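Side-chain contacts in periplasmic solute binding protein (Pectobacterium atrosepticum, PDB 4RY1), which probably binds a sugar or a similar solute in the periplasm and delivers it to an ABC-type importer: residues A25-K28 against T34-A37; L111-T116 against F308-P313; V61-W66 against L321-P326; S8-N13 against D43-R48. All blocks are in the same frame, centred on the assembly; numbering follows the deposited sequence. Where two conformers were deposited one is given.

Contact 1 of 4, residues A25-K28 against T34-A37; sequences AFQK and TVKA
Q27 OE1 accepts a hydrogen bond from the backbone N of V35 in the beta-alpha-beta unit made by strand 3-10, helix 13-29 and strand 33-40. V35 N lies 3.1 Å from Q27 OE1, with an N-H...O angle of 148°. The donor stands about 43° out of the carbonyl plane, off the lone-pair direction. Water 1 also donates to Q27 OE1, but at an unusually short 2.5 Å, which makes this link less certain; it accepts in turn from V35 N at 3.2 Å, and the one N-H is then shared between two acceptors. Because T34 and K36 make the backbone bonds to strand 3-10, V35 N faces away from that strand, and the glutamine amide serves this outer edge. The Q27 chain gets there extended beyond CG. Deeper in the interface F26 comes from the helix, its CG placed opposite the backbone N (chi1 175°), and crosses V35 at about a right angle. L305 of helix 299-310 touches both F26 and V35 on the apolar side. V35 CG2 meets the F26 ring obliquely, 3.9 Å from CD2 and 4.0 Å from CE2.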
loop_
_atom_site.group_PDB
_atom_site.type_symbol
_atom_site.label_atom_id
_atom_site.label_comp_id
_atom_site.label_asym_id
_atom_site.label_seq_id
_atom_site.Cartn_x
_atom_site.Cartn_y
_atom_site.Cartn_z
ATOM N N ALA A 25 -9.388 -16.627 -20.333
ATOM C CA ALA A 25 -9.220 -15.949 -21.621
ATOM C C ALA A 25 -7.834 -16.258 -22.197
ATOM O O ALA A 25 -7.688 -16.483 -23.399
ATOM C CB ALA A 25 -9.461 -14.449 -21.454
ATOM N N PHE A 26 -6.821 -16.286 -21.338
ATOM C CA PHE A 26 -5.477 -16.652 -21.791
ATOM C C PHE A 26 -5.440 -18.051 -22.382
ATOM O O PHE A 26 -4.821 -18.267 -23.431
ATOM C CB PHE A 26 -4.487 -16.543 -20.625
ATOM C CG PHE A 26 -3.099 -17.007 -20.961
ATOM C CD1 PHE A 26 -2.225 -16.210 -21.678
ATOM C CD2 PHE A 26 -2.660 -18.265 -20.569
ATOM C CE1 PHE A 26 -0.933 -16.645 -21.973
ATOM C CE2 PHE A 26 -1.395 -18.702 -20.904
ATOM C CZ PHE A 26 -0.526 -17.885 -21.587
ATOM N N GLN A 27 -6.102 -18.984 -21.708
ATOM C CA GLN A 27 -6.148 -20.376 -22.172
ATOM C C GLN A 27 -6.875 -20.526 -23.508
ATOM O O GLN A 27 -6.480 -21.318 -24.352
ATOM C CB GLN A 27 -6.703 -21.282 -21.070
ATOM C CG GLN A 27 -5.676 -21.445 -19.936
ATOM C CD GLN A 27 -6.043 -22.447 -18.874
ATOM O OE1 GLN A 27 -5.294 -23.381 -18.609
ATOM N NE2 GLN A 27 -7.170 -22.272 -18.276
ATOM N N LYS A 28 -7.927 -19.753 -23.697
ATOM C CA LYS A 28 -8.632 -19.731 -24.985
ATOM C C LYS A 28 -7.708 -19.288 -26.118
ATOM O O LYS A 28 -7.716 -19.869 -27.203
ATOM C CB LYS A 28 -9.848 -18.799 -24.900
ATOM C CG LYS A 28 -10.719 -18.730 -26.122
ATOM C CD LYS A 28 -12.019 -18.002 -25.809
ATOM C CE LYS A 28 -12.906 -17.882 -27.038
ATOM N NZ LYS A 28 -12.217 -17.229 -28.187
ATOM N N THR A 34 -1.252 -25.023 -20.018
ATOM C CA THR A 34 -2.006 -25.330 -18.801
ATOM C C THR A 34 -1.613 -24.300 -17.747
ATOM O O THR A 34 -0.429 -24.093 -17.525
ATOM C CB THR A 34 -1.693 -26.766 -18.292
ATOM O OG1 THR A 34 -2.263 -27.722 -19.191
ATOM C CG2 THR A 34 -2.258 -27.013 -16.893
ATOM N N VAL A 35 -2.600 -23.688 -17.098
ATOM C CA VAL A 35 -2.338 -22.720 -16.017
ATOM C C VAL A 35 -2.945 -23.251 -14.736
ATOM O O VAL A 35 -4.147 -23.527 -14.677
ATOM C CB VAL A 35 -2.890 -21.308 -16.282
ATOM C CG1 VAL A 35 -2.564 -20.383 -15.124
ATOM C CG2 VAL A 35 -2.323 -20.761 -17.588
ATOM N N LYS A 36 -2.107 -23.420 -13.721
ATOM C CA LYS A 36 -2.551 -23.844 -12.405
ATOM C C LYS A 36 -2.607 -22.668 -11.476
ATOM O O LYS A 36 -1.592 -22.068 -11.135
ATOM C CB LYS A 36 -1.603 -24.883 -11.858
ATOM C CG LYS A 36 -1.583 -26.117 -12.719
ATOM C CD LYS A 36 -2.495 -27.189 -12.172
ATOM C CE LYS A 36 -2.718 -28.281 -13.204
ATOM N NZ LYS A 36 -4.119 -28.288 -13.706
ATOM N N ALA A 37 -3.825 -22.324 -11.090
ATOM C CA ALA A 37 -4.059 -21.186 -10.221
ATOM C C ALA A 37 -3.858 -21.607 -8.773
ATOM O O ALA A 37 -4.393 -22.626 -8.319
ATOM C CB ALA A 37 -5.448 -20.629 -10.440
HETATM O O HOH W 1 -5.282 -25.401 -17.182
#

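Contact 2 of 4, residues L111-T116 against F308-P313; sequences LPISMT and FMLSNP
Helix 299-310 packs the last residue of its final turn, L310, against L111 and I113 of strand 107-123, a helix-on-sheet contact in the solute-binding protein fold. The two methyls of L310 are divided between the two strand residues. CD1 meets L111 tip to tip, 3.6 Å from L111 CD2 and 3.8 Å from L111 CG. The other branch, CD2, turns to I113 and lies 3.9 Å from its CG2, the two side chains crossing at about a right angle. In I113, CG1 lies beside the backbone N (chi1 -61°), which leaves CG2 anti to that N and turned to L310. P112 O is buried here without a polar partner in the model; its nearest neighbour on the helix is L310 CD1, 4.1 Å away. L82, L91 and L99 pack on L111, and F290 of strand 284-292 on I113, extending the hydrocarbon layer. Straight after L310 the helix ends. S311 leaves helical geometry, and N312 is the N-cap of the next helix, its OD1 taking the N-H of E314. On the strand side the chain turns a corner at I113 while pairing with strand 284-292, consistent with the crossover strands that join the two lobes of periplasmic binding proteins.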
loop_
_atom_site.group_PDB
_atom_site.type_symbol
_atom_site.label_atom_id
_atom_site.label_comp_id
_atom_site.label_asym_id
_atom_site.label_seq_id
_atom_site.Cartn_x
_atom_site.Cartn_y
_atom_site.Cartn_z
ATOM N N LEU A 111 7.235 -6.978 -12.574
ATOM C CA LEU A 111 6.560 -6.022 -13.433
ATOM C C LEU A 111 5.416 -5.381 -12.607
ATOM O O LEU A 111 4.492 -6.080 -12.177
ATOM C CB LEU A 111 5.980 -6.717 -14.649
ATOM C CG LEU A 111 5.302 -5.865 -15.710
ATOM C CD1 LEU A 111 6.167 -4.683 -16.153
ATOM C CD2 LEU A 111 4.942 -6.771 -16.895
ATOM N N PRO A 112 5.474 -4.071 -12.348
ATOM C CA PRO A 112 4.375 -3.479 -11.611
ATOM C C PRO A 112 3.025 -3.668 -12.260
ATOM O O PRO A 112 2.870 -3.418 -13.449
ATOM C CB PRO A 112 4.756 -2.001 -11.552
ATOM C CG PRO A 112 6.243 -2.045 -11.555
ATOM C CD PRO A 112 6.570 -3.118 -12.547
ATOM N N ILE A 113 2.069 -4.122 -11.466
ATOM C CA ILE A 113 0.704 -4.342 -11.963
ATOM C C ILE A 113 -0.041 -3.016 -12.070
ATOM O O ILE A 113 -0.798 -2.775 -13.024
ATOM C CB ILE A 113 -0.039 -5.329 -11.069
ATOM C CG1 ILE A 113 0.690 -6.679 -11.083
ATOM C CG2 ILE A 113 -1.483 -5.504 -11.524
ATOM C CD1 ILE A 113 0.297 -7.587 -9.934
ATOM N N SER A 114 0.166 -2.189 -11.059
ATOM C CA SER A 114 -0.341 -0.826 -10.970
ATOM C C SER A 114 0.570 -0.073 -10.022
ATOM O O SER A 114 1.211 -0.667 -9.137
ATOM C CB SER A 114 -1.772 -0.780 -10.473
ATOM O OG SER A 114 -1.878 -1.312 -9.199
ATOM N N MET A 115 0.605 1.245 -10.178
ATOM C CA MET A 115 1.182 2.137 -9.198
ATOM C C MET A 115 0.061 2.547 -8.270
ATOM O O MET A 115 -1.114 2.567 -8.665
ATOM C CB MET A 115 1.870 3.338 -9.882
ATOM C CG MET A 115 3.106 2.945 -10.714
ATOM S SD MET A 115 4.495 2.055 -9.866
ATOM C CE MET A 115 5.029 3.420 -8.832
ATOM N N THR A 116 0.420 2.905 -7.051
ATOM C CA THR A 116 -0.548 3.351 -6.051
ATOM C C THR A 116 0.094 4.382 -5.130
ATOM O O THR A 116 1.325 4.447 -5.005
ATOM C CB THR A 116 -1.112 2.152 -5.253
ATOM O OG1 THR A 116 -2.235 2.565 -4.478
ATOM C CG2 THR A 116 -0.094 1.532 -4.322
ATOM N N PHE A 308 -0.523 -11.002 -21.128
ATOM C CA PHE A 308 -1.942 -11.140 -21.420
ATOM C C PHE A 308 -2.784 -10.399 -20.390
ATOM O O PHE A 308 -3.727 -9.664 -20.726
ATOM C CB PHE A 308 -2.332 -12.619 -21.523
ATOM C CG PHE A 308 -3.721 -12.835 -22.042
ATOM C CD1 PHE A 308 -4.807 -12.832 -21.187
ATOM C CD2 PHE A 308 -3.940 -12.983 -23.400
ATOM C CE1 PHE A 308 -6.078 -13.004 -21.669
ATOM C CE2 PHE A 308 -5.220 -13.163 -23.891
ATOM C CZ PHE A 308 -6.288 -13.180 -23.017
ATOM N N MET A 309 -2.430 -10.585 -19.124
ATOM C CA MET A 309 -3.140 -9.928 -18.010
ATOM C C MET A 309 -3.004 -8.395 -17.997
ATOM O O MET A 309 -3.961 -7.678 -17.695
ATOM C CB MET A 309 -2.659 -10.501 -16.657
ATOM C CG MET A 309 -3.070 -11.957 -16.406
ATOM S SD MET A 309 -2.621 -12.611 -14.730
ATOM C CE MET A 309 -3.858 -13.907 -14.581
ATOM N N LEU A 310 -1.815 -7.906 -18.308
ATOM C CA LEU A 310 -1.495 -6.482 -18.126
ATOM C C LEU A 310 -1.658 -5.611 -19.370
ATOM O O LEU A 310 -1.787 -4.391 -19.269
ATOM C CB LEU A 310 -0.084 -6.322 -17.553
ATOM C CG LEU A 310 0.165 -6.958 -16.181
ATOM C CD1 LEU A 310 1.560 -6.574 -15.672
ATOM C CD2 LEU A 310 -0.914 -6.658 -15.163
ATOM N N SER A 311 -1.636 -6.238 -20.528
ATOM C CA SER A 311 -1.624 -5.505 -21.802
ATOM C C SER A 311 -2.630 -5.973 -22.829
ATOM O O SER A 311 -3.088 -5.154 -23.631
ATOM C CB SER A 311 -0.201 -5.529 -22.383
ATOM O OG SER A 311 0.732 -4.892 -21.492
ATOM N N ASN A 312 -2.963 -7.253 -22.874
ATOM C CA ASN A 312 -3.900 -7.749 -23.885
ATOM C C ASN A 312 -5.302 -7.282 -23.518
ATOM O O ASN A 312 -5.724 -7.459 -22.389
ATOM C CB ASN A 312 -3.863 -9.281 -23.955
ATOM C CG ASN A 312 -4.718 -9.855 -25.080
ATOM O OD1 ASN A 312 -5.926 -9.654 -25.118
ATOM N ND2 ASN A 312 -4.093 -10.598 -25.982
ATOM N N PRO A 313 -6.059 -6.697 -24.473
ATOM C CA PRO A 313 -7.407 -6.193 -24.161
ATOM C C PRO A 313 -8.306 -7.197 -23.413
ATOM O O PRO A 313 -9.064 -6.814 -22.532
ATOM C CB PRO A 313 -7.965 -5.849 -25.556
ATOM C CG PRO A 313 -6.753 -5.422 -26.317
ATOM C CD PRO A 313 -5.647 -6.355 -25.851
#

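Contact 3 of 4, residues V61-W66 against L321-P326; sequences VMRIDW and LQNGMP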
loop_
_atom_site.group_PDB
_atom_site.type_symbol
_atom_site.label_atom_id
_atom_site.label_comp_id
_atom_site.label_asym_id
_atom_site.label_seq_id
_atom_site.Cartn_x
_atom_site.Cartn_y
_atom_site.Cartn_z
ATOM N N VAL A 61 4.815 -17.909 -11.848
ATOM C CA VAL A 61 4.428 -16.497 -11.737
ATOM C C VAL A 61 3.906 -16.241 -10.332
ATOM O O VAL A 61 3.014 -16.952 -9.847
ATOM C CB VAL A 61 3.363 -16.083 -12.768
ATOM C CG1 VAL A 61 2.943 -14.611 -12.597
ATOM C CG2 VAL A 61 3.901 -16.277 -14.163
ATOM N N MET A 62 4.466 -15.219 -9.687
ATOM C CA MET A 62 4.059 -14.863 -8.323
ATOM C C MET A 62 3.630 -13.409 -8.263
ATOM O O MET A 62 4.361 -12.524 -8.712
ATOM C CB MET A 62 5.241 -15.012 -7.367
ATOM C CG MET A 62 5.799 -16.425 -7.240
ATOM S SD MET A 62 7.582 -16.527 -6.720
ATOM C CE MET A 62 8.284 -16.264 -8.381
ATOM N N ARG A 63 2.507 -13.143 -7.616
ATOM C CA ARG A 63 2.255 -11.777 -7.134
ATOM C C ARG A 63 3.164 -11.544 -5.918
ATOM O O ARG A 63 3.236 -12.390 -5.034
ATOM C CB ARG A 63 0.811 -11.553 -6.741
ATOM C CG ARG A 63 0.430 -10.099 -6.495
ATOM C CD ARG A 63 -0.919 -9.991 -5.808
ATOM N NE ARG A 63 -1.282 -8.614 -5.478
ATOM C CZ ARG A 63 -2.172 -7.873 -6.134
ATOM N NH1 ARG A 63 -2.802 -8.362 -7.186
ATOM N NH2 ARG A 63 -2.416 -6.637 -5.698
ATOM N N ILE A 64 3.846 -10.408 -5.899
ATOM C CA ILE A 64 4.690 -10.039 -4.789
ATOM C C ILE A 64 4.499 -8.567 -4.468
ATOM O O ILE A 64 4.113 -7.778 -5.326
ATOM C CB ILE A 64 6.178 -10.315 -5.041
ATOM C CG1 ILE A 64 6.697 -9.523 -6.244
ATOM C CG2 ILE A 64 6.458 -11.812 -5.180
ATOM C CD1 ILE A 64 8.212 -9.535 -6.356
ATOM N N ASP A 65 4.713 -8.206 -3.218
ATOM C CA ASP A 65 4.790 -6.810 -2.831
ATOM C C ASP A 65 6.180 -6.254 -3.160
ATOM O O ASP A 65 7.204 -6.939 -3.007
ATOM C CB ASP A 65 4.438 -6.630 -1.344
ATOM C CG ASP A 65 3.105 -5.905 -1.090
ATOM O OD1 ASP A 65 2.385 -5.473 -2.013
ATOM O OD2 ASP A 65 2.761 -5.780 0.088
ATOM N N TRP A 66 6.212 -4.987 -3.577
ATOM C CA TRP A 66 7.479 -4.295 -3.884
ATOM C C TRP A 66 8.457 -4.316 -2.712
ATOM O O TRP A 66 9.677 -4.458 -2.883
ATOM C CB TRP A 66 7.170 -2.868 -4.337
ATOM C CG TRP A 66 8.305 -1.913 -4.377
ATOM C CD1 TRP A 66 9.215 -1.758 -5.377
ATOM C CD2 TRP A 66 8.599 -0.926 -3.398
ATOM N NE1 TRP A 66 10.082 -0.740 -5.058
ATOM C CE2 TRP A 66 9.705 -0.208 -3.852
ATOM C CE3 TRP A 66 8.019 -0.573 -2.174
ATOM C CZ2 TRP A 66 10.244 0.846 -3.133
ATOM C CZ3 TRP A 66 8.553 0.472 -1.467
ATOM C CH2 TRP A 66 9.651 1.166 -1.947
ATOM N N LEU A 321 -10.409 -3.162 -12.660
ATOM C CA LEU A 321 -9.706 -2.395 -11.627
ATOM C C LEU A 321 -9.418 -3.215 -10.359
ATOM O O LEU A 321 -9.067 -2.644 -9.329
ATOM C CB LEU A 321 -10.505 -1.142 -11.249
ATOM C CG LEU A 321 -10.608 -0.140 -12.405
ATOM C CD1 LEU A 321 -11.559 0.990 -12.032
ATOM C CD2 LEU A 321 -9.252 0.468 -12.739
ATOM N N GLN A 322 -9.481 -4.534 -10.456
ATOM C CA GLN A 322 -9.308 -5.384 -9.279
ATOM C C GLN A 322 -7.895 -5.394 -8.686
ATOM O O GLN A 322 -7.733 -5.807 -7.538
ATOM C CB GLN A 322 -9.733 -6.806 -9.615
ATOM C CG GLN A 322 -11.222 -6.938 -9.886
ATOM C CD GLN A 322 -12.057 -6.559 -8.694
ATOM O OE1 GLN A 322 -11.754 -6.924 -7.580
ATOM N NE2 GLN A 322 -13.117 -5.794 -8.944
ATOM N N ASN A 323 -6.912 -4.942 -9.463
ATOM C CA ASN A 323 -5.548 -4.767 -8.982
ATOM C C ASN A 323 -5.124 -3.291 -8.988
ATOM O O ASN A 323 -3.936 -2.983 -8.989
ATOM C CB ASN A 323 -4.556 -5.542 -9.850
ATOM C CG ASN A 323 -4.840 -7.010 -9.946
ATOM O OD1 ASN A 323 -4.777 -7.622 -11.057
ATOM N ND2 ASN A 323 -5.081 -7.606 -8.828
ATOM N N GLY A 324 -6.096 -2.389 -9.032
ATOM C CA GLY A 324 -5.813 -0.967 -9.094
ATOM C C GLY A 324 -5.785 -0.443 -10.516
ATOM O O GLY A 324 -6.173 -1.120 -11.462
ATOM N N MET A 325 -5.370 0.804 -10.652
ATOM C CA MET A 325 -5.307 1.440 -11.969
ATOM C C MET A 325 -4.128 0.882 -12.779
ATOM O O MET A 325 -2.987 1.004 -12.348
ATOM C CB MET A 325 -5.173 2.958 -11.817
ATOM C CG MET A 325 -6.422 3.610 -11.249
ATOM S SD MET A 325 -7.856 3.905 -12.391
ATOM C CE MET A 325 -7.304 5.519 -13.094
ATOM N N PRO A 326 -4.383 0.252 -13.938
ATOM C CA PRO A 326 -3.293 -0.460 -14.637
ATOM C C PRO A 326 -2.061 0.380 -14.881
ATOM O O PRO A 326 -2.163 1.543 -15.295
ATOM C CB PRO A 326 -3.931 -0.827 -15.956
ATOM C CG PRO A 326 -5.356 -1.066 -15.589
ATOM C CD PRO A 326 -5.689 -0.051 -14.551
HETATM O O HOH W 2 -3.368 -4.094 -6.228
#
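R63 stretches from CG to NE, with CG trans to the backbone N (chi1 -169°), and so carries its guanidinium from strand 61-64 across to N323, whose own CG turns to the backbone N side (chi1 -57°). The amide of N323 arrives at the guanidinium edge, near its plane, and the two flat groups are inclined by 56°. R63 NH1 and the amide atom modelled as N323 ND2 are 2.9 Å apart; the amide is probably turned over in the model, and once reversed this may be a hydrogen bond. A second link goes through solvent: water 2 accepts from R63 NH2 at 2.8 Å and gives a weak bond to N323 O at 3.0 Å. That carbonyl also receives S114 OG. N323 is presented by a type I turn from L321 to G324, closed by G324 N to L321 O at 3.0 Å. G324 ends the turn at a positive phi, a conformation readily open to glycine. The guanidinium is fixed further by cation-pi packing on W10 and a weak bond from NE to S288 OG. A bound acetate and a glycerol, probably from the crystallisation liquor, lie about 4 and 5 Å from the R63 side chain. R15 NH2 is hydrogen-bonded to this acetate and R15 NH1 lies close to R63 NH2, two like charges gathered round an anion, consistent with the ligand cleft of this family. Strand 61-64 runs between strands 3-10 and 284-292, and the turn lies between helices 313-319 and 329-337, with L321 and P326 resting on L335.

Contact 4 of 4, residues S8-N13 against D43-R48; sequences SWWGGN and DGYLSR. With ACT (acetate ion), chain F.
W10 and Y45 form a T-shaped pair: the six-membered edge of the indole points into one face of the phenol ring. The centroids are 4.8 Å apart and the planes meet at 70°. W10 CE3 comes down over the centre of the Y45 ring, with CE1 of Y45 3.6 Å away, and W10 CZ3 follows at 3.7 Å from the same CE1. The CG of Y45, anti to the backbone N (chi1 -177°), carries the ring out from the first turn of helix 45-55 and against the strand backbone, where its CE2 is 3.4 Å from W9 C. The phenol oxygen ends beside S8: S8 OG and Y45 OH are 2.8 Å apart, and OH also bonds R63 O on the adjoining strand. The far end of the indole faces the pocket. Its NE1 makes a weak, bent bond to an acetate oxygen (W10 NE1 to ACT O 3.2 Å, 130°), and R15 NH2 holds the same acetate, which probably comes from the crystallisation liquor. W42 and W68 also meet the indole, an aromatic cluster beside the acetate that is consistent with a sugar-binding cleft. Strand 3-10 lies between strands 33-40 and 61-64; W9 points away from Y45 and packs on T19, L20 and I23 of helix 13-29, whereas W10 and S8 face helix 45-55.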
loop_
_atom_site.group_PDB
_atom_site.type_symbol
_atom_site.label_atom_id
_atom_site.label_comp_id
_atom_site.label_asym_id
_atom_site.label_seq_id
_atom_site.Cartn_x
_atom_site.Cartn_y
_atom_site.Cartn_z
ATOM N N SER A 8 0.509 -17.754 -8.512
ATOM C CA SER A 8 -0.046 -17.402 -7.220
ATOM C C SER A 8 -0.367 -15.931 -7.052
ATOM O O SER A 8 0.313 -15.047 -7.591
ATOM C CB SER A 8 0.864 -17.845 -6.069
ATOM O OG SER A 8 2.109 -17.129 -6.007
ATOM N N TRP A 9 -1.380 -15.689 -6.248
ATOM C CA TRP A 9 -1.727 -14.336 -5.830
ATOM C C TRP A 9 -2.565 -14.363 -4.553
ATOM O O TRP A 9 -2.994 -15.422 -4.124
ATOM C CB TRP A 9 -2.479 -13.560 -6.952
ATOM C CG TRP A 9 -3.908 -14.018 -7.171
ATOM C CD1 TRP A 9 -5.022 -13.513 -6.586
ATOM C CD2 TRP A 9 -4.340 -15.097 -7.992
ATOM N NE1 TRP A 9 -6.127 -14.180 -7.017
ATOM C CE2 TRP A 9 -5.748 -15.172 -7.872
ATOM C CE3 TRP A 9 -3.685 -16.011 -8.827
ATOM C CZ2 TRP A 9 -6.510 -16.139 -8.524
ATOM C CZ3 TRP A 9 -4.444 -16.969 -9.479
ATOM C CH2 TRP A 9 -5.853 -17.009 -9.343
ATOM N N TRP A 10 -2.782 -13.198 -3.958
ATOM C CA TRP A 10 -3.698 -13.049 -2.824
ATOM C C TRP A 10 -4.764 -12.024 -3.160
ATOM O O TRP A 10 -4.614 -11.215 -4.083
ATOM C CB TRP A 10 -2.975 -12.586 -1.553
ATOM C CG TRP A 10 -2.475 -11.169 -1.631
ATOM C CD1 TRP A 10 -3.154 -10.031 -1.319
ATOM C CD2 TRP A 10 -1.200 -10.755 -2.085
ATOM N NE1 TRP A 10 -2.391 -8.939 -1.568
ATOM C CE2 TRP A 10 -1.160 -9.349 -2.001
ATOM C CE3 TRP A 10 -0.062 -11.438 -2.505
ATOM C CZ2 TRP A 10 -0.044 -8.621 -2.372
ATOM C CZ3 TRP A 10 1.030 -10.711 -2.874
ATOM C CH2 TRP A 10 1.048 -9.327 -2.801
ATOM N N GLY A 11 -5.794 -12.009 -2.343
ATOM C CA GLY A 11 -6.853 -11.008 -2.438
ATOM C C GLY A 11 -8.193 -11.575 -2.029
ATOM O O GLY A 11 -8.274 -12.652 -1.462
ATOM N N GLY A 12 -9.229 -10.801 -2.305
ATOM C CA GLY A 12 -10.589 -11.194 -2.002
ATOM C C GLY A 12 -11.235 -11.879 -3.194
ATOM O O GLY A 12 -10.644 -11.980 -4.283
ATOM N N ASN A 13 -12.487 -12.288 -3.009
ATOM C CA ASN A 13 -13.167 -13.122 -3.991
ATOM C C ASN A 13 -13.421 -12.387 -5.315
ATOM O O ASN A 13 -13.501 -13.019 -6.359
ATOM C CB ASN A 13 -14.452 -13.677 -3.397
ATOM C CG ASN A 13 -14.180 -14.699 -2.338
ATOM O OD1 ASN A 13 -13.185 -15.409 -2.404
ATOM N ND2 ASN A 13 -15.086 -14.822 -1.393
ATOM N N ASP A 43 -3.114 -13.098 4.547
ATOM C CA ASP A 43 -2.526 -13.632 5.772
ATOM C C ASP A 43 -1.807 -14.918 5.438
ATOM O O ASP A 43 -2.411 -15.855 4.925
ATOM C CB ASP A 43 -3.602 -13.974 6.805
ATOM C CG ASP A 43 -4.298 -12.756 7.350
ATOM O OD1 ASP A 43 -3.810 -11.625 7.132
ATOM O OD2 ASP A 43 -5.346 -12.936 7.995
ATOM N N GLY A 44 -0.525 -14.990 5.732
ATOM C CA GLY A 44 0.211 -16.220 5.429
ATOM C C GLY A 44 0.806 -16.354 4.034
ATOM O O GLY A 44 1.570 -17.277 3.784
ATOM N N TYR A 45 0.451 -15.469 3.108
ATOM C CA TYR A 45 0.990 -15.582 1.746
ATOM C C TYR A 45 2.528 -15.449 1.702
ATOM O O TYR A 45 3.216 -16.269 1.107
ATOM C CB TYR A 45 0.334 -14.548 0.822
ATOM C CG TYR A 45 0.756 -14.621 -0.626
ATOM C CD1 TYR A 45 1.953 -14.067 -1.050
ATOM C CD2 TYR A 45 -0.055 -15.206 -1.582
ATOM C CE1 TYR A 45 2.346 -14.103 -2.382
ATOM C CE2 TYR A 45 0.338 -15.251 -2.918
ATOM C CZ TYR A 45 1.516 -14.678 -3.319
ATOM O OH TYR A 45 1.873 -14.689 -4.647
ATOM N N LEU A 46 3.048 -14.416 2.337
ATOM C CA LEU A 46 4.491 -14.198 2.340
ATOM C C LEU A 46 5.227 -15.365 3.013
ATOM O O LEU A 46 6.225 -15.863 2.482
ATOM C CB LEU A 46 4.862 -12.892 3.038
ATOM C CG LEU A 46 6.371 -12.652 3.192
ATOM C CD1 LEU A 46 7.100 -12.642 1.864
ATOM C CD2 LEU A 46 6.597 -11.344 3.918
ATOM N N SER A 47 4.736 -15.809 4.165
ATOM C CA SER A 47 5.424 -16.887 4.878
ATOM C C SER A 47 5.407 -18.184 4.021
ATOM O O SER A 47 6.433 -18.869 3.887
ATOM C CB SER A 47 4.845 -17.044 6.294
ATOM O OG SER A 47 3.575 -17.618 6.248
ATOM N N ARG A 48 4.292 -18.457 3.333
ATOM C CA ARG A 48 4.217 -19.622 2.440
ATOM C C ARG A 48 5.182 -19.494 1.259
ATOM O O ARG A 48 5.856 -20.451 0.870
ATOM C CB ARG A 48 2.780 -19.855 1.923
HETATM C C ACT F . -5.034 -5.735 -1.440
HETATM O O ACT F . -4.969 -6.986 -1.416
HETATM O OXT ACT F . -4.576 -5.126 -2.420
HETATM C CH3 ACT F . -5.654 -4.936 -0.315
#

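In the fold
All four contacts reach one mixed sheet. Along the chain contact 4 opens first, with contact 1 inside its loop; contact 3 then opens, with contact 2 inside. Contacts 2 and 3 are closest, with centres about 7 Å apart, and touch through S114 and N323. Contact 4 uses strand 3-10 and contact 3 the adjoining strand 61-64; their centres are about 12 Å apart, and they touch where Y45 OH bonds R63 O. Contact 1 is about 17 Å from contact 2, centre to centre, and meets it where A25 and F26 pack on F308. Contact 1 lies farthest from the chain centre, about 28 Å, whereas contacts 3 and 4 flank the acetate-bearing pocket, consistent with a solute cleft.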